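Local coordinates for protein enolase (PDB 3UGV) that probably acts as a magnesium-dependent lyase of the enolase superfamily, in the mandelate racemase/muconate lactonizing enzyme family, though its substrate is not established, at residues 300-305 and 327-332; 71-76 and 132-137; 57-62 and 75-80. All blocks are in the same frame, centred on the assembly; numbering follows the deposited sequence.

Interaction 1 (300-305 and 327-332); sequences DFMRIG and HLYPEV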
loop_
_atom_site.group_PDB
_atom_site.type_symbol
_atom_site.label_atom_id
_atom_site.label_comp_id
_atom_site.label_asym_id
_atom_site.label_seq_id
_atom_site.Cartn_x
_atom_site.Cartn_y
_atom_site.Cartn_z
ATOM N N ASP F 300 -23.508 0.397 -19.362
ATOM C CA ASP F 300 -24.343 0.635 -20.520
ATOM C C ASP F 300 -24.081 -0.506 -21.505
ATOM O O ASP F 300 -22.923 -0.865 -21.723
ATOM C CB ASP F 300 -23.934 1.973 -21.137
ATOM C CG ASP F 300 -24.624 2.245 -22.452
ATOM O OD1 ASP F 300 -24.213 1.645 -23.464
ATOM O OD2 ASP F 300 -25.571 3.062 -22.478
ATOM N N PHE F 301 -25.134 -1.068 -22.106
ATOM C CA PHE F 301 -24.992 -2.285 -22.933
ATOM C C PHE F 301 -24.214 -2.141 -24.250
ATOM O O PHE F 301 -23.611 -3.106 -24.735
ATOM C CB PHE F 301 -26.354 -2.956 -23.162
ATOM C CG PHE F 301 -26.968 -3.472 -21.897
ATOM C CD1 PHE F 301 -26.613 -4.717 -21.398
ATOM C CD2 PHE F 301 -27.850 -2.691 -21.174
ATOM C CE1 PHE F 301 -27.148 -5.184 -20.216
ATOM C CE2 PHE F 301 -28.394 -3.152 -19.987
ATOM C CZ PHE F 301 -28.039 -4.396 -19.505
ATOM N N MET F 302 -24.220 -0.954 -24.841
ATOM C CA MET F 302 -23.414 -0.781 -26.038
ATOM C C MET F 302 -21.926 -0.642 -25.707
ATOM O O MET F 302 -21.079 -0.873 -26.569
ATOM C CB MET F 302 -23.901 0.389 -26.889
ATOM C CG MET F 302 -23.343 1.715 -26.479
ATOM S SD MET F 302 -23.801 3.027 -27.627
ATOM C CE MET F 302 -23.303 4.475 -26.691
ATOM N N ARG F 303 -21.609 -0.303 -24.455
ATOM C CA ARG F 303 -20.224 -0.047 -24.063
ATOM C C ARG F 303 -19.601 -1.209 -23.288
ATOM O O ARG F 303 -18.414 -1.487 -23.435
ATOM C CB ARG F 303 -20.111 1.238 -23.237
ATOM C CG ARG F 303 -20.470 2.518 -23.973
ATOM C CD ARG F 303 -20.092 3.784 -23.177
ATOM N NE ARG F 303 -20.604 4.990 -23.829
ATOM C CZ ARG F 303 -21.710 5.645 -23.462
ATOM N NH1 ARG F 303 -22.430 5.237 -22.424
ATOM N NH2 ARG F 303 -22.107 6.720 -24.133
ATOM N N ILE F 304 -20.396 -1.879 -22.456
ATOM C CA ILE F 304 -19.869 -2.966 -21.644
ATOM C C ILE F 304 -19.608 -4.243 -22.451
ATOM O O ILE F 304 -18.877 -5.128 -22.000
ATOM C CB ILE F 304 -20.792 -3.304 -20.451
ATOM C CG1 ILE F 304 -20.026 -4.110 -19.390
ATOM C CG2 ILE F 304 -22.019 -4.066 -20.920
ATOM C CD1 ILE F 304 -19.218 -3.249 -18.420
ATOM N N GLY F 305 -20.222 -4.348 -23.629
ATOM C CA GLY F 305 -20.075 -5.528 -24.471
ATOM C C GLY F 305 -21.338 -6.377 -24.553
ATOM O O GLY F 305 -21.272 -7.609 -24.586
ATOM N N HIS F 327 -27.969 0.888 -17.475
ATOM C CA HIS F 327 -28.054 2.157 -18.165
ATOM C C HIS F 327 -28.585 1.949 -19.571
ATOM O O HIS F 327 -28.003 1.199 -20.356
ATOM C CB HIS F 327 -26.701 2.828 -18.243
ATOM C CG HIS F 327 -26.734 4.130 -18.971
ATOM N ND1 HIS F 327 -26.213 4.289 -20.237
ATOM C CD2 HIS F 327 -27.240 5.335 -18.614
ATOM C CE1 HIS F 327 -26.379 5.541 -20.622
ATOM N NE2 HIS F 327 -27.010 6.194 -19.661
ATOM N N LEU F 328 -29.691 2.624 -19.871
ATOM C CA LEU F 328 -30.415 2.462 -21.125
ATOM C C LEU F 328 -30.862 1.004 -21.365
ATOM O O LEU F 328 -30.742 0.142 -20.476
ATOM C CB LEU F 328 -29.596 3.024 -22.291
ATOM C CG LEU F 328 -29.263 4.520 -22.192
ATOM C CD1 LEU F 328 -28.389 4.991 -23.360
ATOM C CD2 LEU F 328 -30.544 5.350 -22.113
ATOM N N TYR F 329 -31.405 0.749 -22.553
ATOM C CA TYR F 329 -31.807 -0.598 -22.968
ATOM C C TYR F 329 -32.632 -1.332 -21.927
ATOM O O TYR F 329 -32.232 -2.391 -21.453
ATOM C CB TYR F 329 -30.579 -1.438 -23.328
ATOM C CG TYR F 329 -29.626 -0.721 -24.248
ATOM C CD1 TYR F 329 -29.757 -0.828 -25.622
ATOM C CD2 TYR F 329 -28.607 0.072 -23.741
ATOM C CE1 TYR F 329 -28.898 -0.169 -26.474
ATOM C CE2 TYR F 329 -27.738 0.745 -24.587
ATOM C CZ TYR F 329 -27.892 0.620 -25.957
ATOM O OH TYR F 329 -27.037 1.269 -26.815
ATOM N N PRO F 330 -33.802 -0.784 -21.587
ATOM C CA PRO F 330 -34.620 -1.315 -20.492
ATOM C C PRO F 330 -35.018 -2.763 -20.737
ATOM O O PRO F 330 -35.114 -3.539 -19.781
ATOM C CB PRO F 330 -35.854 -0.399 -20.491
ATOM C CG PRO F 330 -35.400 0.832 -21.153
ATOM C CD PRO F 330 -34.383 0.429 -22.173
ATOM N N GLU F 331 -35.221 -3.140 -21.995
ATOM C CA GLU F 331 -35.614 -4.527 -22.281
ATOM C C GLU F 331 -34.505 -5.551 -22.004
ATOM O O GLU F 331 -34.705 -6.461 -21.201
ATOM C CB GLU F 331 -36.184 -4.681 -23.694
ATOM C CG GLU F 331 -37.384 -3.788 -23.954
ATOM C CD GLU F 331 -36.983 -2.342 -24.207
ATOM O OE1 GLU F 331 -35.809 -2.091 -24.560
ATOM O OE2 GLU F 331 -37.842 -1.453 -24.049
ATOM N N VAL F 332 -33.352 -5.413 -22.658
ATOM C CA VAL F 332 -32.214 -6.274 -22.351
ATOM C C VAL F 332 -31.900 -6.101 -20.878
ATOM O O VAL F 332 -31.625 -7.067 -20.155
ATOM C CB VAL F 332 -30.947 -5.905 -23.151
ATOM C CG1 VAL F 332 -29.842 -6.907 -22.860
ATOM C CG2 VAL F 332 -31.234 -5.867 -24.638
#

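Interaction 2 (71-76 and 132-137); sequences GRAYLE and DMAVWD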
loop_
_atom_site.group_PDB
_atom_site.type_symbol
_atom_site.label_atom_id
_atom_site.label_comp_id
_atom_site.label_asym_id
_atom_site.label_seq_id
_atom_site.Cartn_x
_atom_site.Cartn_y
_atom_site.Cartn_z
ATOM N N GLY F 71 -33.338 -12.528 -35.066
ATOM C CA GLY F 71 -32.752 -11.918 -33.890
ATOM C C GLY F 71 -32.908 -10.412 -33.985
ATOM O O GLY F 71 -32.559 -9.804 -34.996
ATOM N N ARG F 72 -33.442 -9.803 -32.935
ATOM C CA ARG F 72 -33.726 -8.380 -32.964
ATOM C C ARG F 72 -33.233 -7.659 -31.715
ATOM O O ARG F 72 -33.564 -8.035 -30.602
ATOM C CB ARG F 72 -35.231 -8.145 -33.143
ATOM C CG ARG F 72 -35.748 -8.461 -34.541
ATOM C CD ARG F 72 -37.205 -8.034 -34.744
ATOM N NE ARG F 72 -38.140 -8.999 -34.178
ATOM C CZ ARG F 72 -38.434 -10.162 -34.746
ATOM N NH1 ARG F 72 -37.859 -10.502 -35.894
ATOM N NH2 ARG F 72 -39.293 -10.988 -34.164
ATOM N N ALA F 73 -32.440 -6.616 -31.916
ATOM C CA ALA F 73 -32.072 -5.717 -30.830
ATOM C C ALA F 73 -31.798 -4.334 -31.412
ATOM O O ALA F 73 -31.864 -4.127 -32.632
ATOM C CB ALA F 73 -30.856 -6.238 -30.100
ATOM N N TYR F 74 -31.496 -3.375 -30.553
ATOM C CA TYR F 74 -31.232 -2.032 -31.045
ATOM C C TYR F 74 -30.097 -1.366 -30.281
ATOM O O TYR F 74 -29.768 -1.756 -29.167
ATOM C CB TYR F 74 -32.499 -1.164 -31.007
ATOM C CG TYR F 74 -33.046 -0.908 -29.618
ATOM C CD1 TYR F 74 -32.564 0.141 -28.836
ATOM C CD2 TYR F 74 -34.046 -1.705 -29.095
ATOM C CE1 TYR F 74 -33.071 0.379 -27.568
ATOM C CE2 TYR F 74 -34.556 -1.480 -27.827
ATOM C CZ TYR F 74 -34.069 -0.442 -27.067
ATOM O OH TYR F 74 -34.592 -0.221 -25.805
ATOM N N LEU F 75 -29.497 -0.367 -30.910
ATOM C CA LEU F 75 -28.452 0.420 -30.290
ATOM C C LEU F 75 -28.980 1.829 -30.095
ATOM O O LEU F 75 -29.795 2.306 -30.890
ATOM C CB LEU F 75 -27.210 0.447 -31.185
ATOM C CG LEU F 75 -26.303 -0.779 -31.163
ATOM C CD1 LEU F 75 -25.398 -0.760 -32.357
ATOM C CD2 LEU F 75 -25.481 -0.777 -29.900
ATOM N N GLU F 76 -28.517 2.485 -29.035
ATOM C CA GLU F 76 -28.827 3.886 -28.794
ATOM C C GLU F 76 -27.524 4.652 -28.662
ATOM O O GLU F 76 -27.029 4.852 -27.552
ATOM C CB GLU F 76 -29.644 4.040 -27.513
ATOM C CG GLU F 76 -30.813 3.091 -27.433
ATOM C CD GLU F 76 -31.668 3.329 -26.214
ATOM O OE1 GLU F 76 -32.488 4.274 -26.240
ATOM O OE2 GLU F 76 -31.513 2.572 -25.231
ATOM N N ASP F 132 -23.850 -8.532 -30.461
ATOM C CA ASP F 132 -23.985 -9.435 -29.328
ATOM C C ASP F 132 -25.432 -9.541 -28.835
ATOM O O ASP F 132 -25.944 -10.647 -28.636
ATOM C CB ASP F 132 -23.072 -8.993 -28.189
ATOM C CG ASP F 132 -23.014 -10.005 -27.056
ATOM O OD1 ASP F 132 -22.315 -11.035 -27.212
ATOM O OD2 ASP F 132 -23.651 -9.762 -26.003
ATOM N N MET F 133 -26.087 -8.396 -28.640
ATOM C CA MET F 133 -27.470 -8.393 -28.167
ATOM C C MET F 133 -28.417 -9.090 -29.137
ATOM O O MET F 133 -29.229 -9.916 -28.728
ATOM C CB MET F 133 -27.948 -6.974 -27.884
ATOM C CG MET F 133 -27.294 -6.375 -26.666
ATOM S SD MET F 133 -27.864 -4.702 -26.381
ATOM C CE MET F 133 -26.958 -3.809 -27.638
ATOM N N ALA F 134 -28.315 -8.751 -30.419
ATOM C CA ALA F 134 -29.119 -9.405 -31.449
ATOM C C ALA F 134 -28.900 -10.917 -31.461
ATOM O O ALA F 134 -29.851 -11.696 -31.522
ATOM C CB ALA F 134 -28.804 -8.823 -32.821
ATOM N N VAL F 135 -27.642 -11.328 -31.407
ATOM C CA VAL F 135 -27.312 -12.743 -31.498
ATOM C C VAL F 135 -27.840 -13.525 -30.292
ATOM O O VAL F 135 -28.284 -14.665 -30.417
ATOM C CB VAL F 135 -25.794 -12.943 -31.677
ATOM C CG1 VAL F 135 -25.394 -14.370 -31.372
ATOM C CG2 VAL F 135 -25.405 -12.576 -33.085
ATOM N N TRP F 136 -27.806 -12.909 -29.122
ATOM C CA TRP F 136 -28.315 -13.583 -27.943
ATOM C C TRP F 136 -29.828 -13.689 -28.047
ATOM O O TRP F 136 -30.416 -14.662 -27.579
ATOM C CB TRP F 136 -27.948 -12.825 -26.670
ATOM C CG TRP F 136 -26.638 -13.209 -26.057
ATOM C CD1 TRP F 136 -25.480 -12.488 -26.091
ATOM C CD2 TRP F 136 -26.354 -14.389 -25.293
ATOM N NE1 TRP F 136 -24.492 -13.149 -25.411
ATOM C CE2 TRP F 136 -25.001 -14.316 -24.903
ATOM C CE3 TRP F 136 -27.109 -15.500 -24.904
ATOM C CZ2 TRP F 136 -24.385 -15.310 -24.139
ATOM C CZ3 TRP F 136 -26.492 -16.494 -24.143
ATOM C CH2 TRP F 136 -25.147 -16.388 -23.769
ATOM N N ASP F 137 -30.459 -12.678 -28.639
ATOM C CA ASP F 137 -31.902 -12.723 -28.826
ATOM C C ASP F 137 -32.242 -13.866 -29.760
ATOM O O ASP F 137 -33.185 -14.613 -29.511
ATOM C CB ASP F 137 -32.463 -11.407 -29.377
ATOM C CG ASP F 137 -33.955 -11.495 -29.682
ATOM O OD1 ASP F 137 -34.761 -11.639 -28.733
ATOM O OD2 ASP F 137 -34.320 -11.424 -30.874
#

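Interaction 3 (57-62 and 75-80); sequences PLILID and LEPYVP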
loop_
_atom_site.group_PDB
_atom_site.type_symbol
_atom_site.label_atom_id
_atom_site.label_comp_id
_atom_site.label_asym_id
_atom_site.label_seq_id
_atom_site.Cartn_x
_atom_site.Cartn_y
_atom_site.Cartn_z
ATOM N N PRO F 57 -31.337 9.085 -31.680
ATOM C CA PRO F 57 -31.000 8.096 -32.713
ATOM C C PRO F 57 -31.037 6.646 -32.213
ATOM O O PRO F 57 -30.608 6.371 -31.097
ATOM C CB PRO F 57 -29.574 8.482 -33.097
ATOM C CG PRO F 57 -29.000 9.067 -31.844
ATOM C CD PRO F 57 -30.145 9.741 -31.119
ATOM N N LEU F 58 -31.556 5.738 -33.039
ATOM C CA LEU F 58 -31.538 4.302 -32.763
ATOM C C LEU F 58 -31.068 3.541 -34.007
ATOM O O LEU F 58 -31.466 3.864 -35.124
ATOM C CB LEU F 58 -32.933 3.794 -32.396
ATOM C CG LEU F 58 -33.660 4.424 -31.219
ATOM C CD1 LEU F 58 -35.126 4.013 -31.209
ATOM C CD2 LEU F 58 -32.993 4.052 -29.910
ATOM N N ILE F 59 -30.218 2.541 -33.819
ATOM C CA ILE F 59 -29.924 1.609 -34.902
ATOM C C ILE F 59 -30.672 0.301 -34.634
ATOM O O ILE F 59 -30.431 -0.368 -33.628
ATOM C CB ILE F 59 -28.413 1.361 -35.042
ATOM C CG1 ILE F 59 -27.708 2.656 -35.450
ATOM C CG2 ILE F 59 -28.139 0.247 -36.058
ATOM C CD1 ILE F 59 -26.204 2.637 -35.249
ATOM N N LEU F 60 -31.612 -0.030 -35.512
ATOM C CA LEU F 60 -32.376 -1.274 -35.416
ATOM C C LEU F 60 -31.611 -2.398 -36.100
ATOM O O LEU F 60 -31.185 -2.264 -37.242
ATOM C CB LEU F 60 -33.751 -1.117 -36.075
ATOM C CG LEU F 60 -34.919 -0.608 -35.225
ATOM C CD1 LEU F 60 -34.619 0.720 -34.591
ATOM C CD2 LEU F 60 -36.185 -0.500 -36.061
ATOM N N ILE F 61 -31.454 -3.512 -35.403
ATOM C CA ILE F 61 -30.626 -4.602 -35.889
ATOM C C ILE F 61 -31.427 -5.886 -36.027
ATOM O O ILE F 61 -32.086 -6.314 -35.082
ATOM C CB ILE F 61 -29.449 -4.844 -34.930
ATOM C CG1 ILE F 61 -28.540 -3.617 -34.920
ATOM C CG2 ILE F 61 -28.687 -6.125 -35.305
ATOM C CD1 ILE F 61 -27.517 -3.637 -33.824
ATOM N N ASP F 62 -31.363 -6.487 -37.215
ATOM C CA ASP F 62 -32.066 -7.732 -37.521
ATOM C C ASP F 62 -31.098 -8.807 -38.016
ATOM O O ASP F 62 -30.390 -8.610 -38.998
ATOM C CB ASP F 62 -33.125 -7.494 -38.595
ATOM C CG ASP F 62 -34.430 -6.973 -38.031
ATOM O OD1 ASP F 62 -35.219 -7.796 -37.513
ATOM O OD2 ASP F 62 -34.676 -5.750 -38.134
ATOM N N LEU F 75 -29.497 -0.367 -30.910
ATOM C CA LEU F 75 -28.452 0.420 -30.290
ATOM C C LEU F 75 -28.980 1.829 -30.095
ATOM O O LEU F 75 -29.795 2.306 -30.890
ATOM C CB LEU F 75 -27.210 0.447 -31.185
ATOM C CG LEU F 75 -26.303 -0.779 -31.163
ATOM C CD1 LEU F 75 -25.398 -0.760 -32.357
ATOM C CD2 LEU F 75 -25.481 -0.777 -29.900
ATOM N N GLU F 76 -28.517 2.485 -29.035
ATOM C CA GLU F 76 -28.827 3.886 -28.794
ATOM C C GLU F 76 -27.524 4.652 -28.662
ATOM O O GLU F 76 -27.029 4.852 -27.552
ATOM C CB GLU F 76 -29.644 4.040 -27.513
ATOM C CG GLU F 76 -30.813 3.091 -27.433
ATOM C CD GLU F 76 -31.668 3.329 -26.214
ATOM O OE1 GLU F 76 -32.488 4.274 -26.240
ATOM O OE2 GLU F 76 -31.513 2.572 -25.231
ATOM N N PRO F 77 -26.973 5.095 -29.799
ATOM C CA PRO F 77 -25.622 5.669 -29.877
ATOM C C PRO F 77 -25.493 7.174 -29.581
ATOM O O PRO F 77 -24.380 7.691 -29.702
ATOM C CB PRO F 77 -25.216 5.379 -31.319
ATOM C CG PRO F 77 -26.506 5.478 -32.071
ATOM C CD PRO F 77 -27.595 4.971 -31.127
ATOM N N TYR F 78 -26.578 7.851 -29.216
ATOM C CA TYR F 78 -26.500 9.245 -28.752
ATOM C C TYR F 78 -26.317 10.288 -29.854
ATOM O O TYR F 78 -27.112 11.216 -29.979
ATOM C CB TYR F 78 -25.347 9.408 -27.771
ATOM C CG TYR F 78 -25.653 9.049 -26.347
ATOM C CD1 TYR F 78 -26.149 10.004 -25.477
ATOM C CD2 TYR F 78 -25.412 7.765 -25.857
ATOM C CE1 TYR F 78 -26.422 9.696 -24.163
ATOM C CE2 TYR F 78 -25.681 7.439 -24.532
ATOM C CZ TYR F 78 -26.186 8.418 -23.691
ATOM O OH TYR F 78 -26.469 8.149 -22.372
ATOM N N VAL F 79 -25.245 10.152 -30.629
ATOM C CA VAL F 79 -24.924 11.128 -31.658
ATOM C C VAL F 79 -25.329 10.597 -33.022
ATOM O O VAL F 79 -24.759 9.615 -33.502
ATOM C CB VAL F 79 -23.423 11.522 -31.653
ATOM C CG1 VAL F 79 -23.026 12.027 -30.293
ATOM C CG2 VAL F 79 -22.561 10.353 -31.995
ATOM N N PRO F 80 -26.331 11.243 -33.642
ATOM C CA PRO F 80 -26.907 10.825 -34.928
ATOM C C PRO F 80 -25.849 10.572 -35.999
ATOM O O PRO F 80 -25.872 9.525 -36.650
ATOM C CB PRO F 80 -27.790 12.016 -35.315
ATOM C CG PRO F 80 -28.205 12.608 -33.991
ATOM C CD PRO F 80 -26.986 12.455 -33.108
HETATM O O HOH W 1 -29.440 7.137 -28.909
#

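Interaction 1 (300-305 and 327-332)
At the mouth of the enolase-superfamily barrel, Asp300 and His327 form a histidine-carboxylate hydrogen bond beside the bound magnesium. His327 ND1 donates to Asp300 OD2 over 2.6 Å, a short but bent bond with an N-H...O angle of 140°. The carboxylate oxygen lies near the imidazole plane and offers its anti lone pair, while the two flat groups are turned 47° apart. Both side chains extend opposite their backbone N (chi1 173° in Asp300), which brings the carboxylate and the imidazole together.

The second oxygen of Asp300 is used differently. OD1 takes Met302 N at 2.9 Å from above the carboxylate plane, and Arg303 N more weakly, so Asp300 is the N-cap of the short helix 301-304 and both of its oxygens are engaged. An aspartate suits this place because one short side chain serves both roles. Arg303 NH1 makes a long salt bridge to Asp300 OD2 (3.8 Å), a matter of charge alone, since the oxygen lies well out of the guanidinium plane; the guanidinium hydrogen-bonds to Glu277 O and to Phe117 O of the second subunit.

Next to this polar pair the packing is apolar, built round the Phe301 and Tyr329 rings. Phe301 CB lies over the Tyr329 ring, 4.2 Å from its centroid, a CH-pi contact. Val332 CG1 covers one face of the Phe301 ring, 4.1 Å from CE1. Tyr329 OH abuts Met302 CB and forms a hydrogen bond with Glu76 N.

The side chain of His327 lies about 4 Å from the magnesium ion held by Asp225, Glu251 and Glu277, and the pairing resembles the His-Asp pair at the barrel mouth of mandelate racemase-like enzymes.

Interaction 2 (71-76 and 132-137)
Asp137 swings its carboxylate opposite its own backbone N (chi1 175°), which carries OD2 to the backbone N of Arg72, while Met133, one helical turn earlier, bends at chi3 (-76°) to bring its methyl toward Leu75. These residues dock helix 123-142 on strand 71-75, outermost within this chain of the three-stranded antiparallel sheet in the N-terminal domain of the enolase superfamily. Over residues 71-75 and 132-137 the axes run roughly antiparallel (148°) and approach to 5.9 Å.

Such closeness needs small residues. Ala73 CB points at the helix and sits 3.7 Å from Met133 CB, with Ala134 beside it. Gly71 is equally apt: a beta-carbon there would fall onto Ala134 O.

Beside Gly71, Arg72 N donates to Asp137 OD2 over 2.8 Å in an almost straight bond. The N-H arrives on the anti side of the oxygen, tilted out of the carboxylate plane. Arg141 NE forms a salt bridge to the same OD2, and OD1 accepts from Leu375 N, so three donors fix the rotation of this buried group. A leucine in place of Asp137 would probably leave Arg72 N and Leu375 N without their acceptor and the guanidinium of Arg141 without its countercharge.

Toward the end of the strand, Met133 fits because its slender, flexible chain can run along the backbone: its CE lies 3.8 Å from Tyr74 O and also meets Leu75 CD2.

Interaction 3 (57-62 and 75-80)
Ile59 and Leu75 form an antiparallel hydrogen-bonded pair, joined by Ile59 N to Leu75 O (3.0 Å) and Leu75 N to Ile59 O (2.9 Å). Leu75 O has a further neighbour in Leu58 CA, a CA-H...O contact of 3.2 Å. The side chains of Ile59 and Leu75 share one face of the sheet, where Ile61 CD1 extends that apolar patch by touching Leu75 CD1; branched, oily residues suit such a covered face.

Beyond Leu75 the strand pairing stops. Leu58 and Glu76 lie side by side and point the same way, Leu58 CD2 resting 3.4 Å from Glu76 CG, so that methyl meets methylene. The Glu76 chain is extended beyond CG (chi2 -176°), which takes the carboxylate on past Leu58 CD2 to Trp56, whose NE1 holds it through OE1. Pro77 has no N-H to offer the sheet, and its CD sits against Pro57 O. That carbonyl instead takes a hydrogen from a water at 2.6 Å, and the water accepts from Tyr78 N in turn, bridging strand and loop where they have parted. The Pro57 ring packs by CG against Tyr78 O (3.4 Å) and then against Pro80.

Further out, the Tyr78 ring meets Trp56 edge-to-face and stacks on Phe117 of the second subunit. Met83 and Leu86 of helix 83-97 cover Ile59, with Pro57 and Pro77 alongside. Strand 52-65 is the middle one of its sheet, bonding through Leu58 and Leu60 to strand 30-47 on its other side.

Interaction 3 comes first along the chain and shares Leu75 and Glu76 with interaction 2; both lie in the N-terminal domain, their centres about 11 Å apart. Strand 71-75 thus pairs with strand 52-65 while carrying helix 123-142. Interaction 1 follows much later, in the C-terminal barrel domain, its centre about 10 Å from that of interaction 2 and 12 Å from that of interaction 3. Among the points where the domains join are Glu331 OE1 and Tyr74 OH, 2.6 Å apart and probably hydrogen-bonded, and the packing of Met302 on Leu75. The loop after strand 71-75 brings Tyr78 beside His327, consistent with the N-terminal domain closing over the magnesium site, as in this superfamily.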